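Local coordinates for uncharacterized protein (Bacteroides ovatus, PDB 3NQK) that is of unknown function and has a mainly beta-stranded fold in a two-chain assembly, at residues Y218-H223 against M241-I246; L230-D235 against G247-S252. All blocks are in the same frame, centred on the assembly; numbering follows the deposited sequence.

Contact 1 of 2, residues Y218-H223 against M241-I246; sequences YKINVH and MEFELI
Y218 meets M241, a selenomethionine, in a Met-aromatic contact just before strand 219-224 begins. The selenium lies 5.3 Å from the centroid of the Y218 ring and 71° off the ring normal, so the approach is oblique. CB of M241 lies 4.0 Å from CD1 of Y218, the ring carbon that the selenium also approaches. The ring's phenol end is held by T281 and by the backbone of F280, which probably limits the swing of the ring.

No hydrogen bond joins the two segments. Strand 219-224 pairs instead with strands 198-202 and 230-234, and 241-246 passes alongside it, joined by van der Waals contacts, mostly of side chains. K219 takes part through its backbone: its carbonyl O lies 3.4 Å from the methyl CE of M241. Its CB points away from 241-246, and NZ makes a salt bridge to D120.

I220 turns its side chain toward 241-246 and meets M241 and F243. CG1 sits 4.0 Å from CE of M241, and the two side chains cross at about a right angle. CG1 is anti to the carbonyl carbon (chi1 -53°), with the chain extended to CD1, which carries CD1 to the F243 ring. CG2 reaches the same ring near CZ, at 4.0 Å. An alanine at I220 would remove both branches and would probably leave the F243 ring and the M241 methyl facing a gap.

M241 reaches in because its chain is extended beyond CG. F243 has its own backbone N tied to the side chain of N239, and its ring also meets Y275 of strand 264-279. Together they make a buried apolar cluster between two parts of the sheet. Between the two segments the closest pair of apolar side-chain carbons is CD1 of I220 and CE1 of F243, 3.7 Å apart.

Contact 2 of 2, residues L230-D235 against G247-S252; sequences LDMKQD and GTPTYS
The Y251 ring receives L230 obliquely, with CD1 of L230 3.5 Å from CD1 of Y251. The Y251 ring also packs edge-to-face with F224, and its hydroxyl hydrogen-bonds to the carbonyl of K225. CG of Y251 stands between its backbone N and carbonyl carbon (chi1 82°), which lifts the ring beside the leucine.

The puckered ring of P249 packs on L230 and M232. Its CG lies 3.6 Å from the carbonyl O of L230 and 4.0 Å from CB of the same residue. M232, a selenomethionine, slides past the proline in the opposite direction. Its selenium comes to 3.9 Å from CB of P249. The M232 chain is bent at its last torsion (chi3 54°), and the side chain also touches F273 and Y275 of strand 264-279.

One hydrogen bond crosses the contact. The backbone N of L230 donates to the carbonyl O of P249 at 3.1 Å. The bond is nearly straight at the hydrogen (168°), but the donor sits above the carbonyl plane.

The chemistry is therefore mainly apolar, with a single backbone bond between L230, the first residue of strand 230-234, and P249, just before the strand resumes at T250. The apolar contacts of L230, P249, M232 and Y251 carry the association, and the polar end of Y251 is satisfied outside the contact.

The chain enters at 218-223, turns back, and returns as its antiparallel neighbour 230-235. N221 N to K233 O and H223 N to D231 O are probable backbone hydrogen bonds between the two. After a loop it reaches 241-246 and closes contact 1 over 17 intervening residues. It then runs straight into 247-252 and closes contact 2 over 11. The segments alternate, so the contacts cross. The second segments form the start of the broken strand 244-257 and the loop before it. They pack on the hairpin mainly through side chains, while that strand pairs with 264-279. Q234, in the first segment of contact 2, packs on M241 and F243 of contact 1. The contact centres lie about 9 Å apart.

Contact 1 of 2, residues Y218-H223 against M241-I246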
loop_
_atom_site.group_PDB
_atom_site.type_symbol
_atom_site.label_atom_id
_atom_site.label_comp_id
_atom_site.label_asym_id
_atom_site.label_seq_id
_atom_site.Cartn_x
_atom_site.Cartn_y
_atom_site.Cartn_z
ATOM N N TYR A 218 -5.307 18.530 32.643
ATOM C CA TYR A 218 -5.920 19.449 31.679
ATOM C C TYR A 218 -6.439 18.768 30.406
ATOM O O TYR A 218 -6.812 19.451 29.453
ATOM C CB TYR A 218 -4.922 20.549 31.308
ATOM C CG TYR A 218 -4.491 21.399 32.494
ATOM C CD1 TYR A 218 -5.292 22.422 32.968
ATOM C CD2 TYR A 218 -3.300 21.162 33.136
ATOM C CE1 TYR A 218 -4.908 23.187 34.049
ATOM C CE2 TYR A 218 -2.899 21.935 34.220
ATOM C CZ TYR A 218 -3.705 22.925 34.680
ATOM O OH TYR A 218 -3.305 23.683 35.779
ATOM N N LYS A 219 -6.519 17.439 30.406
ATOM C CA LYS A 219 -7.045 16.707 29.226
ATOM C C LYS A 219 -8.527 16.998 29.010
ATOM O O LYS A 219 -9.304 16.987 29.951
ATOM C CB LYS A 219 -6.852 15.179 29.390
ATOM C CG LYS A 219 -5.381 14.702 29.354
ATOM C CD LYS A 219 -5.202 13.271 29.956
ATOM C CE LYS A 219 -5.007 12.197 28.897
ATOM N NZ LYS A 219 -4.623 10.879 29.505
ATOM N N ILE A 220 -8.906 17.250 27.763
ATOM C CA ILE A 220 -10.308 17.400 27.393
ATOM C C ILE A 220 -10.657 16.308 26.388
ATOM O O ILE A 220 -10.114 16.283 25.296
ATOM C CB ILE A 220 -10.581 18.756 26.723
ATOM C CG1 ILE A 220 -10.085 19.899 27.584
ATOM C CG2 ILE A 220 -12.068 18.920 26.444
ATOM C CD1 ILE A 220 -10.283 21.236 26.949
ATOM N N ASN A 221 -11.536 15.391 26.774
ATOM C CA ASN A 221 -11.945 14.309 25.890
ATOM C C ASN A 221 -12.974 14.810 24.901
ATOM O O ASN A 221 -13.915 15.505 25.276
ATOM C CB ASN A 221 -12.519 13.138 26.691
ATOM C CG ASN A 221 -11.477 12.459 27.569
ATOM O OD1 ASN A 221 -10.347 12.231 27.145
ATOM N ND2 ASN A 221 -11.857 12.143 28.807
ATOM N N VAL A 222 -12.796 14.458 23.637
ATOM C CA VAL A 222 -13.657 14.942 22.577
ATOM C C VAL A 222 -14.177 13.786 21.737
ATOM O O VAL A 222 -13.404 13.060 21.125
ATOM C CB VAL A 222 -12.893 15.898 21.677
ATOM C CG1 VAL A 222 -13.770 16.383 20.542
ATOM C CG2 VAL A 222 -12.375 17.057 22.487
ATOM N N HIS A 223 -15.485 13.625 21.692
ATOM C CA HIS A 223 -16.077 12.507 20.966
ATOM C C HIS A 223 -16.860 13.012 19.774
ATOM O O HIS A 223 -17.685 13.926 19.899
ATOM C CB HIS A 223 -16.969 11.695 21.897
ATOM C CG HIS A 223 -17.740 10.616 21.210
ATOM N ND1 HIS A 223 -17.136 9.511 20.652
ATOM C CD2 HIS A 223 -19.071 10.437 21.054
ATOM C CE1 HIS A 223 -18.062 8.718 20.144
ATOM N NE2 HIS A 223 -19.244 9.259 20.373
HETATM N N MSE A 241 -9.575 21.600 37.133
HETATM C CA MSE A 241 -9.378 22.747 36.250
HETATM C C MSE A 241 -10.673 23.525 36.024
HETATM O O MSE A 241 -10.678 24.507 35.299
HETATM C CB MSE A 241 -8.787 22.317 34.898
HETATM C CG MSE A 241 -9.721 21.541 34.001
HETATM SE SE MSE A 241 -9.159 21.643 32.135
HETATM C CE MSE A 241 -9.876 19.961 31.573
ATOM N N GLU A 242 -11.763 23.088 36.660
ATOM C CA GLU A 242 -13.057 23.757 36.535
ATOM C C GLU A 242 -13.422 23.988 35.052
ATOM O O GLU A 242 -13.769 25.111 34.642
ATOM C CB GLU A 242 -13.070 25.101 37.306
ATOM C CG GLU A 242 -12.913 24.986 38.867
ATOM C CD GLU A 242 -14.064 24.192 39.544
ATOM O OE1 GLU A 242 -15.244 24.333 39.117
ATOM O OE2 GLU A 242 -13.782 23.441 40.507
ATOM N N PHE A 243 -13.329 22.927 34.259
ATOM C CA PHE A 243 -13.732 22.984 32.883
ATOM C C PHE A 243 -15.211 23.203 32.795
ATOM O O PHE A 243 -15.973 22.620 33.556
ATOM C CB PHE A 243 -13.390 21.689 32.185
ATOM C CG PHE A 243 -13.871 21.622 30.771
ATOM C CD1 PHE A 243 -13.137 22.211 29.746
ATOM C CD2 PHE A 243 -15.050 20.943 30.451
ATOM C CE1 PHE A 243 -13.567 22.132 28.415
ATOM C CE2 PHE A 243 -15.486 20.856 29.123
ATOM C CZ PHE A 243 -14.748 21.457 28.108
ATOM N N GLU A 244 -15.627 24.003 31.813
ATOM C CA GLU A 244 -17.034 24.324 31.625
ATOM C C GLU A 244 -17.322 24.616 30.139
ATOM O O GLU A 244 -16.834 25.591 29.579
ATOM C CB GLU A 244 -17.409 25.526 32.490
ATOM C CG GLU A 244 -18.910 25.680 32.754
ATOM C CD GLU A 244 -19.256 27.039 33.396
ATOM O OE1 GLU A 244 -18.320 27.719 33.905
ATOM O OE2 GLU A 244 -20.453 27.434 33.361
ATOM N N LEU A 245 -18.082 23.737 29.507
ATOM C CA LEU A 245 -18.417 23.885 28.106
ATOM C C LEU A 245 -19.451 24.989 27.936
ATOM O O LEU A 245 -20.388 25.095 28.725
ATOM C CB LEU A 245 -18.967 22.569 27.573
ATOM C CG LEU A 245 -19.203 22.485 26.069
ATOM C CD1 LEU A 245 -17.893 22.598 25.311
ATOM C CD2 LEU A 245 -19.935 21.172 25.716
ATOM N N ILE A 246 -19.278 25.810 26.912
ATOM C CA ILE A 246 -20.224 26.893 26.625
ATOM C C ILE A 246 -20.845 26.720 25.229
ATOM O O ILE A 246 -20.163 26.836 24.217
ATOM C CB ILE A 246 -19.534 28.251 26.704
ATOM C CG1 ILE A 246 -19.059 28.505 28.130
ATOM C CG2 ILE A 246 -20.494 29.396 26.221
ATOM C CD1 ILE A 246 -18.161 29.713 28.263
#

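Contact 2 of 2, residues L230-D235 against G247-S252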
loop_
_atom_site.group_PDB
_atom_site.type_symbol
_atom_site.label_atom_id
_atom_site.label_comp_id
_atom_site.label_asym_id
_atom_site.label_seq_id
_atom_site.Cartn_x
_atom_site.Cartn_y
_atom_site.Cartn_z
ATOM N N LEU A 230 -20.033 17.545 18.765
ATOM C CA LEU A 230 -19.067 16.917 19.654
ATOM C C LEU A 230 -19.607 16.816 21.091
ATOM O O LEU A 230 -20.445 17.612 21.514
ATOM C CB LEU A 230 -17.780 17.734 19.722
ATOM C CG LEU A 230 -16.848 17.932 18.516
ATOM C CD1 LEU A 230 -16.624 16.616 17.742
ATOM C CD2 LEU A 230 -17.383 18.978 17.641
ATOM N N ASP A 231 -19.141 15.807 21.816
ATOM C CA ASP A 231 -19.169 15.839 23.258
ATOM C C ASP A 231 -17.773 16.314 23.635
ATOM O O ASP A 231 -16.800 15.908 23.011
ATOM C CB ASP A 231 -19.396 14.452 23.861
ATOM C CG ASP A 231 -20.768 13.878 23.546
ATOM O OD1 ASP A 231 -21.769 14.630 23.606
ATOM O OD2 ASP A 231 -20.848 12.646 23.306
HETATM N N MSE A 232 -17.681 17.226 24.592
HETATM C CA MSE A 232 -16.394 17.647 25.134
HETATM C C MSE A 232 -16.506 17.657 26.625
HETATM O O MSE A 232 -17.350 18.339 27.170
HETATM C CB MSE A 232 -16.033 19.044 24.664
HETATM C CG MSE A 232 -15.787 19.173 23.191
HETATM SE SE MSE A 232 -15.068 20.923 22.730
HETATM C CE MSE A 232 -13.561 20.962 23.913
ATOM N N LYS A 233 -15.647 16.911 27.295
ATOM C CA LYS A 233 -15.689 16.839 28.748
ATOM C C LYS A 233 -14.297 16.642 29.299
ATOM O O LYS A 233 -13.483 15.966 28.692
ATOM C CB LYS A 233 -16.585 15.691 29.177
ATOM C CG LYS A 233 -17.003 15.736 30.638
ATOM C CD LYS A 233 -17.852 14.504 31.020
ATOM C CE LYS A 233 -18.186 14.494 32.519
ATOM N NZ LYS A 233 -18.951 13.277 32.921
ATOM N N GLN A 234 -14.005 17.262 30.436
ATOM C CA GLN A 234 -12.712 17.068 31.089
ATOM C C GLN A 234 -12.541 15.612 31.430
ATOM O O GLN A 234 -13.523 14.914 31.713
ATOM C CB GLN A 234 -12.592 17.915 32.367
ATOM C CG GLN A 234 -13.359 17.361 33.591
ATOM C CD GLN A 234 -14.860 17.610 33.524
ATOM O OE1 GLN A 234 -15.337 18.378 32.689
ATOM N NE2 GLN A 234 -15.607 16.986 34.434
ATOM N N ASP A 235 -11.299 15.143 31.397
ATOM C CA ASP A 235 -10.989 13.747 31.707
ATOM C C ASP A 235 -10.975 13.552 33.209
ATOM O O ASP A 235 -11.446 12.546 33.707
ATOM C CB ASP A 235 -9.627 13.365 31.118
ATOM C CG ASP A 235 -9.229 11.943 31.436
ATOM O OD1 ASP A 235 -9.775 11.015 30.809
ATOM O OD2 ASP A 235 -8.325 11.758 32.268
ATOM N N GLY A 247 -22.148 26.488 25.188
ATOM C CA GLY A 247 -22.836 26.243 23.923
ATOM C C GLY A 247 -22.766 24.768 23.566
ATOM O O GLY A 247 -22.677 23.903 24.459
ATOM N N THR A 248 -22.865 24.461 22.276
ATOM C CA THR A 248 -22.726 23.085 21.823
ATOM C C THR A 248 -21.681 23.053 20.741
ATOM O O THR A 248 -21.837 23.685 19.711
ATOM C CB THR A 248 -24.084 22.468 21.305
ATOM O OG1 THR A 248 -24.566 23.227 20.205
ATOM C CG2 THR A 248 -25.161 22.442 22.434
ATOM N N PRO A 249 -20.563 22.384 21.009
ATOM C CA PRO A 249 -19.487 22.353 20.055
ATOM C C PRO A 249 -19.855 21.562 18.833
ATOM O O PRO A 249 -20.619 20.598 18.921
ATOM C CB PRO A 249 -18.352 21.672 20.825
ATOM C CG PRO A 249 -19.016 20.873 21.849
ATOM C CD PRO A 249 -20.241 21.625 22.227
ATOM N N THR A 250 -19.256 21.933 17.713
ATOM C CA THR A 250 -19.606 21.397 16.421
ATOM C C THR A 250 -18.386 21.003 15.639
ATOM O O THR A 250 -17.263 21.448 15.950
ATOM C CB THR A 250 -20.379 22.454 15.627
ATOM O OG1 THR A 250 -21.768 22.289 15.884
ATOM C CG2 THR A 250 -20.125 22.331 14.115
ATOM N N TYR A 251 -18.581 20.143 14.634
ATOM C CA TYR A 251 -17.496 19.820 13.689
ATOM C C TYR A 251 -17.991 19.590 12.282
ATOM O O TYR A 251 -19.148 19.285 12.066
ATOM C CB TYR A 251 -16.718 18.609 14.149
ATOM C CG TYR A 251 -17.345 17.282 13.817
ATOM C CD1 TYR A 251 -18.241 16.682 14.683
ATOM C CD2 TYR A 251 -16.947 16.576 12.705
ATOM C CE1 TYR A 251 -18.752 15.430 14.423
ATOM C CE2 TYR A 251 -17.455 15.332 12.429
ATOM C CZ TYR A 251 -18.360 14.761 13.286
ATOM O OH TYR A 251 -18.868 13.513 13.009
ATOM N N SER A 252 -17.082 19.699 11.330
ATOM C CA SER A 252 -17.406 19.479 9.941
ATOM C C SER A 252 -16.232 18.828 9.248
ATOM O O SER A 252 -15.093 19.173 9.507
ATOM C CB SER A 252 -17.717 20.803 9.266
ATOM O OG SER A 252 -16.528 21.451 8.897
#